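Local coordinates for protein alpha-L-rhamnosidase (Streptomyces avermitilis, PDB 3W5M) that hydrolyses terminal non-reducing alpha-L-rhamnose residues from alpha-L-rhamnosides, including citrus flavonoids and gum arabic, at residues A[521-529]-A[539-550]. Sequence-based numbering, arbitrary orientation. Where two conformers were deposited one is given.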
loop_
_atom_site.group_PDB
_atom_site.type_symbol
_atom_site.label_atom_id
_atom_site.label_comp_id
_atom_site.label_asym_id
_atom_site.label_seq_id
_atom_site.Cartn_x
_atom_site.Cartn_y
_atom_site.Cartn_z
ATOM N N THR A 521 27.040 -7.949 -18.949
ATOM C CA THR A 521 25.756 -8.229 -19.636
ATOM C C THR A 521 24.649 -7.515 -18.852
ATOM O O THR A 521 24.587 -7.655 -17.650
ATOM C CB THR A 521 25.463 -9.737 -19.699
ATOM O OG1 THR A 521 26.617 -10.426 -20.221
ATOM C CG2 THR A 521 24.258 -10.023 -20.588
ATOM N N THR A 522 23.815 -6.749 -19.539
ATOM C CA THR A 522 22.641 -6.104 -18.897
ATOM C C THR A 522 21.271 -6.734 -19.199
ATOM O O THR A 522 20.830 -6.761 -20.345
ATOM C CB THR A 522 22.629 -4.606 -19.219
ATOM O OG1 THR A 522 23.862 -4.043 -18.752
ATOM C CG2 THR A 522 21.433 -3.877 -18.529
ATOM N N VAL A 523 20.596 -7.206 -18.144
ATOM C CA VAL A 523 19.256 -7.790 -18.282
ATOM C C VAL A 523 18.250 -6.753 -17.822
ATOM O O VAL A 523 18.428 -6.153 -16.776
ATOM C CB VAL A 523 19.081 -9.055 -17.438
ATOM C CG1 VAL A 523 17.710 -9.684 -17.687
ATOM C CG2 VAL A 523 20.171 -10.054 -17.778
ATOM N N ARG A 524 17.211 -6.582 -18.618
ATOM C CA ARG A 524 16.122 -5.676 -18.287
ATOM C C ARG A 524 14.840 -6.460 -18.018
ATOM O O ARG A 524 14.518 -7.411 -18.722
ATOM C CB ARG A 524 15.912 -4.666 -19.404
ATOM C CG ARG A 524 16.901 -3.530 -19.346
ATOM C CD ARG A 524 16.802 -2.611 -20.546
ATOM N NE ARG A 524 18.094 -1.959 -20.730
ATOM C CZ ARG A 524 19.144 -2.553 -21.289
ATOM N NH1 ARG A 524 19.041 -3.803 -21.735
ATOM N NH2 ARG A 524 20.287 -1.896 -21.414
ATOM N N LEU A 525 14.110 -6.061 -16.974
ATOM C CA LEU A 525 12.880 -6.747 -16.575
ATOM C C LEU A 525 11.800 -5.709 -16.535
ATOM O O LEU A 525 11.834 -4.841 -15.672
ATOM C CB LEU A 525 12.995 -7.341 -15.165
ATOM C CG LEU A 525 14.230 -8.214 -14.900
ATOM C CD1 LEU A 525 14.309 -8.617 -13.434
ATOM C CD2 LEU A 525 14.205 -9.435 -15.813
ATOM N N ARG A 526 10.840 -5.821 -17.434
ATOM C CA ARG A 526 9.644 -4.975 -17.399
ATOM C C ARG A 526 8.470 -5.778 -16.841
ATOM O O ARG A 526 8.418 -7.002 -16.961
ATOM C CB ARG A 526 9.323 -4.394 -18.770
ATOM C CG ARG A 526 10.353 -3.375 -19.258
ATOM C CD ARG A 526 9.827 -2.463 -20.354
ATOM N NE ARG A 526 9.328 -3.212 -21.509
ATOM C CZ ARG A 526 8.245 -2.889 -22.214
ATOM N NH1 ARG A 526 7.534 -1.808 -21.904
ATOM N NH2 ARG A 526 7.871 -3.659 -23.230
ATOM N N HIS A 527 7.526 -5.086 -16.203
ATOM C CA HIS A 527 6.479 -5.748 -15.474
ATOM C C HIS A 527 5.131 -5.241 -15.956
ATOM O O HIS A 527 4.948 -4.034 -16.122
ATOM C CB HIS A 527 6.633 -5.501 -13.957
ATOM C CG HIS A 527 7.934 -5.982 -13.399
ATOM N ND1 HIS A 527 9.105 -5.272 -13.540
ATOM C CD2 HIS A 527 8.243 -7.074 -12.664
ATOM C CE1 HIS A 527 10.091 -5.929 -12.956
ATOM N NE2 HIS A 527 9.597 -7.029 -12.424
ATOM N N ALA A 528 4.215 -6.175 -16.200
ATOM C CA ALA A 528 2.885 -5.838 -16.758
ATOM C C ALA A 528 1.783 -6.633 -16.138
ATOM O O ALA A 528 1.959 -7.791 -15.766
ATOM C CB ALA A 528 2.857 -6.045 -18.274
ATOM N N GLU A 529 0.599 -6.024 -16.093
ATOM C CA GLU A 529 -0.577 -6.706 -15.554
ATOM C C GLU A 529 -1.260 -7.610 -16.596
ATOM O O GLU A 529 -1.885 -8.598 -16.232
ATOM C CB GLU A 529 -1.610 -5.650 -15.091
ATOM C CG GLU A 529 -1.156 -4.666 -14.026
ATOM C CD GLU A 529 -2.343 -3.907 -13.427
ATOM O OE1 GLU A 529 -2.833 -2.952 -14.089
ATOM O OE2 GLU A 529 -2.803 -4.295 -12.319
ATOM N N THR A 539 1.810 -2.213 -21.361
ATOM C CA THR A 539 2.223 -1.362 -20.234
ATOM C C THR A 539 1.646 0.052 -20.314
ATOM O O THR A 539 1.895 0.858 -19.435
ATOM C CB THR A 539 3.768 -1.231 -20.115
ATOM O OG1 THR A 539 4.305 -0.790 -21.361
ATOM C CG2 THR A 539 4.424 -2.534 -19.711
ATOM N N ALA A 540 0.869 0.363 -21.352
ATOM C CA ALA A 540 0.339 1.723 -21.513
ATOM C C ALA A 540 -0.467 2.228 -20.298
ATOM O O ALA A 540 -0.456 3.431 -19.976
ATOM C CB ALA A 540 -0.492 1.821 -22.782
ATOM N N ASN A 541 -1.140 1.311 -19.612
ATOM C CA ASN A 541 -1.982 1.687 -18.449
ATOM C C ASN A 541 -1.154 2.073 -17.209
ATOM O O ASN A 541 -1.688 2.602 -16.224
ATOM C CB ASN A 541 -2.994 0.577 -18.129
ATOM C CG ASN A 541 -2.350 -0.663 -17.531
ATOM O OD1 ASN A 541 -1.376 -1.216 -18.067
ATOM N ND2 ASN A 541 -2.889 -1.105 -16.402
ATOM N N LEU A 542 0.158 1.783 -17.264
ATOM C CA LEU A 542 1.058 2.146 -16.184
ATOM C C LEU A 542 1.421 3.636 -16.227
ATOM O O LEU A 542 1.955 4.178 -15.246
ATOM C CB LEU A 542 2.323 1.260 -16.195
ATOM C CG LEU A 542 2.158 -0.268 -16.207
ATOM C CD1 LEU A 542 3.550 -0.889 -16.167
ATOM C CD2 LEU A 542 1.304 -0.817 -15.054
ATOM N N ARG A 543 1.117 4.298 -17.354
ATOM C CA ARG A 543 1.358 5.694 -17.554
ATOM C C ARG A 543 2.848 6.002 -17.340
ATOM O O ARG A 543 3.694 5.357 -17.951
ATOM C CB ARG A 543 0.396 6.549 -16.688
ATOM C CG ARG A 543 -1.053 6.098 -16.877
ATOM C CD ARG A 543 -2.055 7.087 -16.272
ATOM N NE ARG A 543 -1.776 7.361 -14.871
ATOM C CZ ARG A 543 -2.687 7.656 -13.941
ATOM N NH1 ARG A 543 -3.995 7.706 -14.242
ATOM N NH2 ARG A 543 -2.278 7.894 -12.693
ATOM N N SER A 544 3.185 6.928 -16.454
ATOM C CA SER A 544 4.593 7.295 -16.273
ATOM C C SER A 544 5.458 6.320 -15.467
ATOM O O SER A 544 6.680 6.462 -15.465
ATOM C CB SER A 544 4.702 8.715 -15.696
ATOM O OG SER A 544 4.563 8.697 -14.288
ATOM N N ALA A 545 4.859 5.332 -14.800
ATOM C CA ALA A 545 5.645 4.347 -14.035
ATOM C C ALA A 545 6.365 3.346 -14.967
ATOM O O ALA A 545 5.724 2.483 -15.565
ATOM C CB ALA A 545 4.754 3.617 -13.021
ATOM N N ALA A 546 7.690 3.441 -15.093
ATOM C CA ALA A 546 8.410 2.505 -15.953
ATOM C C ALA A 546 8.314 1.050 -15.464
ATOM O O ALA A 546 8.229 0.120 -16.279
ATOM C CB ALA A 546 9.864 2.927 -16.129
ATOM N N ALA A 547 8.302 0.856 -14.136
ATOM C CA ALA A 547 8.282 -0.479 -13.504
ATOM C C ALA A 547 9.308 -1.431 -14.160
ATOM O O ALA A 547 8.996 -2.574 -14.504
ATOM C CB ALA A 547 6.864 -1.093 -13.471
ATOM N N THR A 548 10.517 -0.919 -14.316
ATOM C CA THR A 548 11.611 -1.665 -14.951
ATOM C C THR A 548 12.798 -1.806 -14.029
ATOM O O THR A 548 13.322 -0.811 -13.508
ATOM C CB THR A 548 12.060 -0.973 -16.252
ATOM O OG1 THR A 548 10.925 -0.801 -17.104
ATOM C CG2 THR A 548 13.142 -1.820 -16.977
ATOM N N ASP A 549 13.244 -3.048 -13.846
ATOM C CA ASP A 549 14.462 -3.308 -13.060
ATOM C C ASP A 549 15.552 -3.784 -14.011
ATOM O O ASP A 549 15.280 -4.568 -14.937
ATOM C CB ASP A 549 14.172 -4.335 -11.956
ATOM C CG ASP A 549 12.989 -3.915 -11.054
ATOM O OD1 ASP A 549 12.815 -2.692 -10.825
ATOM O OD2 ASP A 549 12.236 -4.784 -10.558
ATOM N N THR A 550 16.775 -3.303 -13.786
ATOM C CA THR A 550 17.871 -3.515 -14.712
ATOM C C THR A 550 18.994 -4.110 -13.883
ATOM O O THR A 550 19.288 -3.614 -12.788
ATOM C CB THR A 550 18.302 -2.169 -15.339
ATOM O OG1 THR A 550 17.167 -1.521 -15.942
ATOM C CG2 THR A 550 19.401 -2.349 -16.395
HETATM O O HOH W 1 7.337 -0.303 -19.216
HETATM O O HOH W 2 11.108 -7.138 -10.105
HETATM O O HOH W 3 7.024 -2.282 -17.133
HETATM O O HOH W 4 0.215 -3.487 -17.479
#
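The imidazole of His527 meets Ala547 with its edge: the carbonyl oxygen lies in the ring plane, 2.9 Å from ND1, in a nearly straight bond (163°), although ND1 itself stands above the carbonyl plane. In this concanavalin-like beta-sandwich domain of a family 78 glycoside hydrolase, such flat groups illustrate how side chains extend an antiparallel beta pairing past the point where its ladder gives out. The Asp549 carboxylate is turned 57° from the ring, its OD2 3.4 Å from His527 CE1; OD2 also accepts from His568 NE2, and a water bonded to it takes a weak bond from His527 NE2. Farther along, the carboxylate of Glu529 and the amide of Asn541 are almost coplanar, OE1 accepting from ND2 at 3.0 Å. Strand 522-528, flanked on its other edge by strand 572-576, pairs with strand 548-550 through Leu525 N to Asp549 O at 2.8 Å, answered by Asp549 N to Leu525 O. At Ala547 the backbone bond from His527 N is only weak. With CG beside its own backbone N (chi1 -59°), the histidine ring instead reaches the Ala547 oxygen through ND1. A leucine here would probably leave the Ala547 carbonyl with just that weak backbone bond from segment 521-529, and Asp549 without its water link to the ring. On the face bearing Arg526, CG lies alongside Thr548 OG1, while NE forms a salt bridge with Glu574 and NH1 reaches the Ala546 carbonyl through a water. Beyond the ladder, segment 539-550 loops through a type II' turn from Leu542 to Ala545, where Arg543 (salt bridge) and Ser544 (hydrogen bond) engage Asp635, a rhamnose-binding residue. Asn912 and Phe914 bond to the Asn541-Glu529 pair. Finally, a water bridges Glu529 N to Asn541 OD1, 2.8 Å from the latter oxygen.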